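Local structure of uncharacterized protein (Cricetid herpesvirus 2, 4ZKQ) at residues A[101-104]-A[105-108]; A[179-182]-A[183-186]; A[200-203]-A[204-208]; A[297-300]-A[301-304]; A[334-338]-A[339-343]. The protein binds chemokines, probably acting as a decoy receptor by which a rodent gammaherpesvirus diverts these signals from the host's own receptors. All coordinates share one frame; numbering follows the deposited sequence. Where two conformers were deposited one is given.

Interaction 1: A[101-104]-A[105-108]; sequences AVNE and SDLT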
# COMPACT_ATOMS: atom_id res chain seq x y z
N ALA A 101 -13.37 -6.87 30.13
CA ALA A 101 -13.08 -5.64 30.88
C ALA A 101 -11.76 -5.03 30.43
O ALA A 101 -10.74 -5.17 31.11
CB ALA A 101 -13.05 -5.93 32.37
N VAL A 102 -11.79 -4.35 29.29
CA VAL A 102 -10.61 -3.70 28.76
C VAL A 102 -10.94 -2.24 28.52
O VAL A 102 -11.99 -1.91 27.95
CB VAL A 102 -10.12 -4.37 27.45
CG1 VAL A 102 -8.95 -3.61 26.86
CG2 VAL A 102 -9.72 -5.80 27.72
N ASN A 103 -10.06 -1.36 28.98
CA ASN A 103 -10.26 0.08 28.83
C ASN A 103 -9.63 0.56 27.53
O ASN A 103 -8.68 -0.04 27.04
CB ASN A 103 -9.65 0.83 30.03
CG ASN A 103 -10.33 0.48 31.34
OD1 ASN A 103 -11.55 0.46 31.44
ND2 ASN A 103 -9.52 0.20 32.36
N GLU A 104 -10.17 1.65 26.99
CA GLU A 104 -9.61 2.28 25.80
C GLU A 104 -8.12 2.58 25.99
O GLU A 104 -7.34 2.51 25.05
CB GLU A 104 -10.37 3.57 25.47
CG GLU A 104 -11.82 3.35 25.11
CD GLU A 104 -12.58 4.63 24.80
OE1 GLU A 104 -12.08 5.73 25.13
OE2 GLU A 104 -13.68 4.53 24.22
N SER A 105 -7.74 2.89 27.23
CA SER A 105 -6.37 3.25 27.55
C SER A 105 -5.42 2.06 27.53
O SER A 105 -4.20 2.24 27.58
CB SER A 105 -6.31 3.92 28.92
OG SER A 105 -7.08 5.11 28.93
N ASP A 106 -5.97 0.86 27.47
CA ASP A 106 -5.15 -0.35 27.37
C ASP A 106 -4.65 -0.60 25.95
O ASP A 106 -3.77 -1.43 25.73
CB ASP A 106 -5.93 -1.56 27.86
CG ASP A 106 -6.17 -1.54 29.36
OD1 ASP A 106 -5.23 -1.17 30.10
OD2 ASP A 106 -7.28 -1.89 29.79
N LEU A 107 -5.25 0.09 24.98
CA LEU A 107 -4.84 -0.04 23.58
C LEU A 107 -3.72 0.94 23.25
O LEU A 107 -3.84 2.13 23.51
CB LEU A 107 -6.02 0.22 22.65
CG LEU A 107 -5.73 0.35 21.15
CD1 LEU A 107 -5.29 -0.99 20.56
CD2 LEU A 107 -6.95 0.91 20.42
N THR A 108 -2.64 0.43 22.66
CA THR A 108 -1.62 1.30 22.10
C THR A 108 -1.32 0.91 20.65
O THR A 108 -1.56 -0.22 20.23
CB THR A 108 -0.32 1.28 22.92
OG1 THR A 108 0.22 -0.05 22.90
CG2 THR A 108 -0.59 1.72 24.37
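A short 3-10 turn spanning Glu104 to Asp106, in the loop between strands 85-94 and 108-111, is tied to the preceding chain by a two-way exchange between Asn103 and Asp106. The amide N of Asp106 binds Asn103 O at 2.9 Å, while Asp106 OD2 takes the amide N of Asn103, also at 2.9 Å. The carboxylate is met on its anti side, with the donor 29° out of its plane. Asp106 chi1 of -70° sets CG beside its own backbone N, which lets OD2 reach the amide of Asn103. One step on, Leu107 N donates to Glu104 O at 3.2 Å. Val102 adds packing: its CG1, placed anti to the backbone N (chi1 176°), rests 3.8 Å from Asp106 CB. The acid of Glu104 points elsewhere and pairs with Arg134. Asn103 begins an Asn-Glu-Ser glycosylation sequon that carries sugar in another structure of this protein, though not here. On the Asn103 side the pairing uses backbone N and O. By gripping a main-chain N-H, the acid of Asp106 secures the chain where the 3-10 turn begins, and the N-H it accepts would tend to favour its charged form.

Interaction 2: A[179-182]-A[183-186]; sequences LWKA and NDSR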
# COMPACT_ATOMS: atom_id res chain seq x y z
N LEU A 179 -8.90 -2.69 4.59
CA LEU A 179 -9.88 -2.90 5.64
C LEU A 179 -9.70 -4.29 6.22
O LEU A 179 -9.94 -5.29 5.55
CB LEU A 179 -11.30 -2.69 5.12
CG LEU A 179 -12.41 -2.69 6.18
CD1 LEU A 179 -12.16 -1.59 7.20
CD2 LEU A 179 -13.75 -2.48 5.49
N TRP A 180 -9.26 -4.33 7.48
CA TRP A 180 -8.94 -5.56 8.18
C TRP A 180 -10.02 -5.82 9.20
O TRP A 180 -10.13 -5.09 10.18
CB TRP A 180 -7.56 -5.47 8.86
CG TRP A 180 -6.53 -5.00 7.92
CD1 TRP A 180 -6.14 -3.71 7.70
CD2 TRP A 180 -5.76 -5.81 7.03
NE1 TRP A 180 -5.18 -3.67 6.72
CE2 TRP A 180 -4.92 -4.95 6.30
CE3 TRP A 180 -5.70 -7.19 6.77
CZ2 TRP A 180 -4.03 -5.41 5.33
CZ3 TRP A 180 -4.81 -7.64 5.82
CH2 TRP A 180 -3.99 -6.76 5.11
N LYS A 181 -10.84 -6.84 8.96
CA LYS A 181 -11.96 -7.16 9.84
C LYS A 181 -11.71 -8.43 10.63
O LYS A 181 -11.15 -9.40 10.12
CB LYS A 181 -13.26 -7.33 9.04
CG LYS A 181 -13.69 -6.10 8.28
CD LYS A 181 -15.11 -6.28 7.75
CE LYS A 181 -15.37 -5.36 6.57
NZ LYS A 181 -14.96 -5.97 5.27
N ALA A 182 -12.11 -8.41 11.90
CA ALA A 182 -12.05 -9.61 12.70
C ALA A 182 -13.02 -10.62 12.09
O ALA A 182 -14.14 -10.27 11.73
CB ALA A 182 -12.41 -9.31 14.15
N ASN A 183 -12.57 -11.86 11.96
CA ASN A 183 -13.38 -12.91 11.35
C ASN A 183 -13.80 -12.62 9.90
O ASN A 183 -14.82 -13.12 9.43
CB ASN A 183 -14.63 -13.17 12.19
CG ASN A 183 -14.30 -13.75 13.56
OD1 ASN A 183 -13.40 -14.58 13.69
ND2 ASN A 183 -15.02 -13.31 14.59
N ASP A 184 -13.00 -11.83 9.19
CA ASP A 184 -13.16 -11.70 7.75
C ASP A 184 -13.06 -13.09 7.12
O ASP A 184 -12.32 -13.95 7.61
CB ASP A 184 -12.10 -10.78 7.16
CG ASP A 184 -12.48 -10.28 5.79
OD1 ASP A 184 -12.15 -10.97 4.80
OD2 ASP A 184 -13.11 -9.22 5.70
N SER A 185 -13.78 -13.32 6.03
CA SER A 185 -13.76 -14.63 5.38
C SER A 185 -12.40 -14.92 4.75
O SER A 185 -12.03 -16.07 4.55
CB SER A 185 -14.85 -14.72 4.31
OG SER A 185 -14.56 -13.85 3.23
N ARG A 186 -11.65 -13.86 4.45
CA ARG A 186 -10.37 -14.00 3.75
C ARG A 186 -9.23 -14.40 4.69
O ARG A 186 -8.18 -13.77 4.72
CB ARG A 186 -10.03 -12.70 3.03
CG ARG A 186 -11.14 -12.25 2.09
CD ARG A 186 -10.92 -10.83 1.61
NE ARG A 186 -11.99 -10.37 0.72
CZ ARG A 186 -13.19 -9.99 1.14
NH1 ARG A 186 -13.49 -10.03 2.43
NH2 ARG A 186 -14.10 -9.56 0.27
O HOH W 1 -12.41 -6.68 5.30
O HOH W 2 -16.06 -8.48 3.16
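Lys181 and Asp184 are the end residues of a type II beta turn through which the chain leaves strand 175-181. Earlier on that strand, Leu179 takes part through its carbonyl: Leu179 O accepts from water 1, which also donates to Asp184 OD2 at 2.7 Å. Trp180 packs in the core on Leu73 and Pro74. Lys181 contributes both backbone and side chain. Its O receives the closing turn bond from Asp184 N at 3.2 Å, and its CB lies 3.8 Å from Asp184 OD2. The lysine chain bends at its last torsion (chi4 87°), bringing NZ round to the OD2 end of the acid. There the direct salt bridge from NZ to OD2 is long, at 3.8 Å, whereas NZ to water 1 measures 2.6 Å. Lys181 was modelled in two conformers, so these links hold for one of them. Ala182 and Asn183 occupy the corner, Asn183 with the positive phi (60°) expected at the third position of a type II turn. Beyond it, Asp184 OD1 accepts from Arg186 N at 3.0 Å, forming an Asx turn. The same oxygen uses its syn lone pair for Arg186 NH1 at 2.9 Å, almost in the guanidinium plane, while Arg186 NE bonds to Thr23. With each carboxylate oxygen engaged and two cations nearby, buried Asp184 is probably stabilised as an anion.

Interaction 3: A[200-203]-A[204-208]; sequences TTVL and ENQTC. With NAG (2-acetamido-2-deoxy-beta-D-glucopyranose), chain B.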
# COMPACT_ATOMS: atom_id res chain seq x y z
N THR A 200 22.03 -10.99 14.20
CA THR A 200 22.38 -10.44 15.50
C THR A 200 21.31 -9.48 16.00
O THR A 200 20.83 -8.61 15.27
CB THR A 200 23.73 -9.69 15.45
OG1 THR A 200 24.71 -10.49 14.78
CG2 THR A 200 24.21 -9.38 16.86
N THR A 201 20.95 -9.64 17.27
CA THR A 201 19.92 -8.81 17.92
C THR A 201 20.26 -7.33 17.82
O THR A 201 21.42 -6.93 17.96
CB THR A 201 19.76 -9.21 19.41
OG1 THR A 201 19.08 -10.47 19.49
CG2 THR A 201 18.94 -8.18 20.17
N VAL A 202 19.24 -6.51 17.58
CA VAL A 202 19.40 -5.06 17.51
C VAL A 202 18.40 -4.36 18.43
O VAL A 202 18.49 -3.15 18.64
CB VAL A 202 19.23 -4.55 16.07
CG1 VAL A 202 20.27 -5.18 15.16
CG2 VAL A 202 17.83 -4.85 15.55
N LEU A 203 17.47 -5.13 18.98
CA LEU A 203 16.48 -4.61 19.91
C LEU A 203 16.47 -5.42 21.20
O LEU A 203 16.78 -6.60 21.19
CB LEU A 203 15.07 -4.67 19.31
CG LEU A 203 14.72 -3.79 18.11
CD1 LEU A 203 13.29 -4.08 17.70
CD2 LEU A 203 14.90 -2.32 18.44
N GLU A 204 16.09 -4.78 22.30
CA GLU A 204 15.87 -5.51 23.53
C GLU A 204 14.58 -6.31 23.45
O GLU A 204 13.57 -5.83 22.93
CB GLU A 204 15.83 -4.54 24.72
CG GLU A 204 17.08 -3.69 24.84
CD GLU A 204 18.35 -4.52 24.79
OE1 GLU A 204 18.53 -5.37 25.69
OE2 GLU A 204 19.16 -4.33 23.86
N ASN A 205 14.63 -7.54 23.95
CA ASN A 205 13.49 -8.47 23.90
C ASN A 205 13.00 -8.68 22.47
O ASN A 205 11.80 -8.77 22.21
CB ASN A 205 12.37 -7.97 24.82
CG ASN A 205 12.53 -8.49 26.24
OD1 ASN A 205 13.61 -8.92 26.62
ND2 ASN A 205 11.45 -8.46 27.02
N GLN A 206 13.96 -8.80 21.55
CA GLN A 206 13.65 -8.89 20.14
C GLN A 206 12.81 -10.12 19.84
O GLN A 206 13.14 -11.24 20.24
CB GLN A 206 14.93 -8.92 19.31
CG GLN A 206 14.66 -8.93 17.81
CD GLN A 206 15.87 -8.55 16.99
OE1 GLN A 206 16.62 -7.64 17.35
NE2 GLN A 206 16.06 -9.23 15.87
N THR A 207 11.72 -9.88 19.13
CA THR A 207 10.76 -10.90 18.76
C THR A 207 10.50 -10.80 17.27
O THR A 207 10.14 -9.73 16.78
CB THR A 207 9.45 -10.73 19.54
OG1 THR A 207 9.73 -10.70 20.95
CG2 THR A 207 8.47 -11.87 19.25
N CYS A 208 10.71 -11.89 16.55
CA CYS A 208 10.60 -11.88 15.09
C CYS A 208 9.31 -12.54 14.62
O CYS A 208 8.92 -13.61 15.09
CB CYS A 208 11.81 -12.57 14.46
SG CYS A 208 13.36 -11.71 14.77
C1 NAG B . 11.52 -8.97 28.37
C2 NAG B . 12.57 -8.36 29.24
C3 NAG B . 11.91 -7.55 30.36
C4 NAG B . 10.74 -6.78 29.78
C5 NAG B . 9.65 -7.78 29.46
C6 NAG B . 8.75 -7.30 28.33
C7 NAG B . 14.77 -9.53 29.50
C8 NAG B . 15.54 -10.66 30.09
N2 NAG B . 13.35 -9.41 29.77
O3 NAG B . 12.83 -6.65 30.90
O4 NAG B . 10.33 -5.84 30.76
O5 NAG B . 10.24 -9.02 29.06
O6 NAG B . 7.43 -7.09 28.84
O7 NAG B . 15.34 -8.72 28.80
O HOH W 3 18.23 -8.70 14.07
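Gln206 reaches back to the backbone of Val202 and Leu203, and its side-chain oxygen supplies the hydrogen bonds that join the two segments. OE1 accepts from Val202 N at 2.9 Å in a nearly straight bond (174°), and from Leu203 N at 3.1 Å, the latter in the carbonyl plane. At the other end of the amide, NE2 donates to water 3, which in turn donates to Thr200 O, so both ends of the group are engaged. An almost fully stretched chain, with CG anti to the backbone N (chi1 -177°), gives the reach required. Van der Waals contacts flank the bonds: Val202 CG2 lies 3.5 Å from Gln206 OE1, and Gln206 CB lies 3.5 Å from Leu203 O. Leu203 itself packs on Val260 and Val262 of strand 260-263. The covalent links lie on the type II turn from Leu203 to Gln206 and just after it. Asn205 ND2 is bonded to C1 of an N-acetylglucosamine (1.4 Å) in an Asn-Gln-Thr sequon, and Cys208 forms a disulfide with Cys197. One amide thus satisfies two consecutive main-chain N-H groups and, through water, a carbonyl, which fixes its orientation and ties the irregular chain to the segment that runs on as strand 206-223.

Interaction 4: A[297-300]-A[301-304]; sequences TDLF and QTAD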
# COMPACT_ATOMS: atom_id res chain seq x y z
N THR A 297 -3.31 -4.03 -24.27
CA THR A 297 -3.72 -4.70 -23.04
C THR A 297 -5.20 -5.06 -23.10
O THR A 297 -6.00 -4.32 -23.68
CB THR A 297 -3.45 -3.83 -21.80
OG1 THR A 297 -3.96 -4.48 -20.63
CG2 THR A 297 -4.10 -2.46 -21.94
N ASP A 298 -5.56 -6.19 -22.50
CA ASP A 298 -6.96 -6.59 -22.37
C ASP A 298 -7.49 -6.24 -20.99
O ASP A 298 -8.54 -6.70 -20.59
CB ASP A 298 -7.11 -8.10 -22.61
CG ASP A 298 -6.35 -8.93 -21.60
OD1 ASP A 298 -5.39 -8.42 -21.00
OD2 ASP A 298 -6.73 -10.11 -21.39
N LEU A 299 -6.74 -5.40 -20.27
CA LEU A 299 -7.07 -5.10 -18.89
C LEU A 299 -8.47 -4.51 -18.74
O LEU A 299 -9.19 -4.86 -17.81
CB LEU A 299 -6.04 -4.13 -18.30
CG LEU A 299 -6.30 -3.70 -16.86
CD1 LEU A 299 -6.14 -4.88 -15.91
CD2 LEU A 299 -5.38 -2.55 -16.47
N PHE A 300 -8.85 -3.62 -19.65
CA PHE A 300 -10.12 -2.92 -19.50
C PHE A 300 -11.32 -3.83 -19.78
O PHE A 300 -12.45 -3.44 -19.51
CB PHE A 300 -10.14 -1.69 -20.41
CG PHE A 300 -9.20 -0.62 -19.97
CD1 PHE A 300 -9.59 0.34 -19.06
CD2 PHE A 300 -7.90 -0.58 -20.46
CE1 PHE A 300 -8.71 1.32 -18.64
CE2 PHE A 300 -7.02 0.40 -20.05
CZ PHE A 300 -7.43 1.35 -19.14
N GLN A 301 -11.05 -5.03 -20.28
CA GLN A 301 -12.11 -6.02 -20.51
C GLN A 301 -12.33 -6.91 -19.29
O GLN A 301 -13.29 -7.67 -19.23
CB GLN A 301 -11.76 -6.89 -21.73
CG GLN A 301 -11.40 -6.09 -22.97
CD GLN A 301 -12.42 -5.03 -23.30
OE1 GLN A 301 -12.07 -3.89 -23.63
NE2 GLN A 301 -13.70 -5.38 -23.23
N THR A 302 -11.43 -6.79 -18.31
CA THR A 302 -11.51 -7.53 -17.05
C THR A 302 -12.19 -6.76 -15.94
O THR A 302 -12.48 -7.30 -14.87
CB THR A 302 -10.10 -7.90 -16.54
OG1 THR A 302 -9.55 -6.80 -15.80
CG2 THR A 302 -9.20 -8.26 -17.71
N ALA A 303 -12.42 -5.48 -16.20
CA ALA A 303 -12.74 -4.54 -15.14
C ALA A 303 -14.11 -4.78 -14.47
O ALA A 303 -14.36 -4.27 -13.38
CB ALA A 303 -12.67 -3.14 -15.69
N ASP A 304 -14.97 -5.56 -15.12
CA ASP A 304 -16.30 -5.87 -14.58
C ASP A 304 -17.12 -4.60 -14.33
O ASP A 304 -17.78 -4.47 -13.30
CB ASP A 304 -16.18 -6.69 -13.28
CG ASP A 304 -17.50 -7.32 -12.86
OD1 ASP A 304 -18.33 -7.64 -13.74
OD2 ASP A 304 -17.72 -7.49 -11.64
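Leu299 O is the acceptor on which Thr302 closes. Thr302 N reaches it at 3.0 Å from above the carbonyl plane, and Thr302 OG1 donates at 2.8 Å in that plane, on a lone pair. Two donors from a single residue therefore grip one oxygen from distinct directions. The hydroxyl lies between its own backbone N and carbonyl carbon (chi1 84°), an orientation that aims it at Leu299 O and leaves CG2 3.3 Å from Asp298 O. OG1 is also hydrogen-bonded to Ser385. One residue earlier, Asp298 O is satisfied by Gln301 N at 3.0 Å, and Gln301 CB lies against the same carbonyl. These successive i to i+3 bonds give part of the link between strands 290-296 and 308-315 a helix-like course without making a regular helix, and an ST turn leads into it: Thr297 OG1 accepts from Leu299 N at 3.0 Å. That hydroxyl has a second partner in Glu390 of strand 388-395, while Asp298 OD1 forms a long, weak ion pair with Arg220. Leu299 and Phe300 pack against the surrounding strands. Leu299 lies on Met383 and Tyr388, although its CD1 still comes within 3.9 Å of Thr302 OG1, and the ring of Phe300 stacks with Tyr354. Ala303 CB approaches Phe300 O at 3.8 Å and also touches Thr332.

Interaction 5: A[334-338]-A[339-343]; sequences GRRKL and VPRRI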
# COMPACT_ATOMS: atom_id res chain seq x y z
N GLY A 334 -20.19 4.67 -17.72
CA GLY A 334 -20.66 5.99 -17.31
C GLY A 334 -20.07 7.12 -18.13
O GLY A 334 -19.51 6.89 -19.20
N ARG A 335 -20.21 8.34 -17.62
CA ARG A 335 -19.75 9.54 -18.32
C ARG A 335 -18.26 9.51 -18.61
O ARG A 335 -17.45 9.19 -17.74
CB ARG A 335 -20.06 10.80 -17.49
CG ARG A 335 -21.54 11.14 -17.40
CD ARG A 335 -21.81 12.45 -16.66
NE ARG A 335 -22.42 12.20 -15.35
CZ ARG A 335 -21.73 11.89 -14.26
NH1 ARG A 335 -20.41 11.79 -14.30
NH2 ARG A 335 -22.37 11.67 -13.11
N ARG A 336 -17.90 9.85 -19.85
CA ARG A 336 -16.50 9.91 -20.27
C ARG A 336 -15.77 8.62 -19.91
O ARG A 336 -14.65 8.66 -19.41
CB ARG A 336 -15.80 11.12 -19.64
CG ARG A 336 -16.35 12.46 -20.09
CD ARG A 336 -15.45 13.62 -19.65
NE ARG A 336 -15.54 13.89 -18.21
CZ ARG A 336 -14.52 13.83 -17.35
NH1 ARG A 336 -13.29 13.53 -17.75
NH2 ARG A 336 -14.75 14.10 -16.07
N LYS A 337 -16.41 7.49 -20.16
CA LYS A 337 -15.82 6.20 -19.82
C LYS A 337 -14.50 6.03 -20.57
O LYS A 337 -14.33 6.56 -21.66
CB LYS A 337 -16.78 5.04 -20.13
CG LYS A 337 -16.90 4.66 -21.60
CD LYS A 337 -17.91 3.53 -21.80
CE LYS A 337 -17.92 3.04 -23.24
NZ LYS A 337 -18.94 1.97 -23.46
N LEU A 338 -13.57 5.32 -19.94
CA LEU A 338 -12.25 5.02 -20.50
C LEU A 338 -11.37 6.27 -20.67
O LEU A 338 -10.33 6.22 -21.33
CB LEU A 338 -12.41 4.28 -21.84
CG LEU A 338 -13.19 2.97 -21.71
CD1 LEU A 338 -13.35 2.29 -23.07
CD2 LEU A 338 -12.51 2.01 -20.73
N VAL A 339 -11.78 7.37 -20.05
CA VAL A 339 -10.98 8.60 -20.03
C VAL A 339 -10.33 8.76 -18.65
O VAL A 339 -11.05 8.90 -17.67
CB VAL A 339 -11.83 9.84 -20.35
CG1 VAL A 339 -10.97 11.10 -20.27
CG2 VAL A 339 -12.47 9.72 -21.72
N PRO A 340 -8.99 8.73 -18.58
CA PRO A 340 -8.32 8.85 -17.28
C PRO A 340 -8.62 10.14 -16.53
O PRO A 340 -8.60 11.22 -17.12
CB PRO A 340 -6.83 8.77 -17.63
CG PRO A 340 -6.78 8.05 -18.91
CD PRO A 340 -8.01 8.48 -19.66
N ARG A 341 -8.93 10.00 -15.25
CA ARG A 341 -9.10 11.13 -14.34
C ARG A 341 -7.87 11.24 -13.45
O ARG A 341 -7.61 10.36 -12.65
CB ARG A 341 -10.34 10.96 -13.46
CG ARG A 341 -11.55 10.29 -14.11
CD ARG A 341 -12.32 11.26 -14.95
NE ARG A 341 -13.75 10.96 -14.96
CZ ARG A 341 -14.39 10.26 -15.89
NH1 ARG A 341 -13.74 9.73 -16.93
NH2 ARG A 341 -15.69 10.07 -15.79
N ARG A 342 -7.13 12.34 -13.58
CA ARG A 342 -5.97 12.59 -12.75
C ARG A 342 -6.41 12.80 -11.30
O ARG A 342 -7.40 13.48 -11.04
CB ARG A 342 -5.22 13.81 -13.27
CG ARG A 342 -3.77 13.89 -12.87
CD ARG A 342 -3.12 15.13 -13.48
NE ARG A 342 -3.31 15.19 -14.92
CZ ARG A 342 -2.97 16.23 -15.69
NH1 ARG A 342 -2.42 17.31 -15.15
NH2 ARG A 342 -3.19 16.18 -16.99
N ILE A 343 -5.68 12.20 -10.37
CA ILE A 343 -6.08 12.27 -8.97
C ILE A 343 -5.61 13.57 -8.32
O ILE A 343 -6.38 14.24 -7.62
CB ILE A 343 -5.59 11.05 -8.18
CG1 ILE A 343 -6.42 9.83 -8.59
CG2 ILE A 343 -5.72 11.30 -6.69
CD1 ILE A 343 -6.05 8.54 -7.89
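The guanidinium of Arg341 meets Arg335 and Arg336 by its edge and, for Arg336, by one face as well. At the edge, NH2 donates to Arg335 O at 2.8 Å and NH1 to Arg336 O at 2.9 Å, while NH1 also reaches Val339 O at 2.9 Å, in that carbonyl's plane. Three main-chain oxygens thus line the NH1 and NH2 edge of one cation, near its plane. Over one face lies the guanidinium of Arg336, centres 3.9 Å apart and planes inclined by 30°. The carbonyl oxygens probably offset the repulsion between these like charges, although Arg336 was modelled in two conformers, so the stack belongs to one of them. Arg341 gets there by bending at chi2 (-80°) and again at chi3. Further out, Val339 N approaches Arg336 O at 3.2 Å from the opposite face to NH1, and Val339 CB packs on the same oxygen. Arg341 itself is held in strand 341-342 by backbone bonding to Val329. The carbonyls of Arg335 and Arg336 are presented by two overlapping type II beta turns, Gly334 to Lys337 and Arg336 to Val339, part of the surface connection leading from strand 324-330 into its antiparallel neighbour.

How the interactions relate
The five contacts come in series along the chain. Interactions 1 and 2 share one half of the molecule, about 21 Å apart between centres, at the start of strand 108-111 and toward the end of strand 175-181, which belong to two different sheets. Interaction 3 leads into strand 206-223 of the large mixed sheet, and interaction 5 reaches that sheet through strand 341-342, though their centres are about 49 Å apart on opposite sides of the molecule. Interactions 4 and 5 alone touch, where Phe300 CD1 meets Leu338 CD2 at 3.8 Å. All are short connections beside strands, so local turns shape the loops of this largely beta protein at widely separated places.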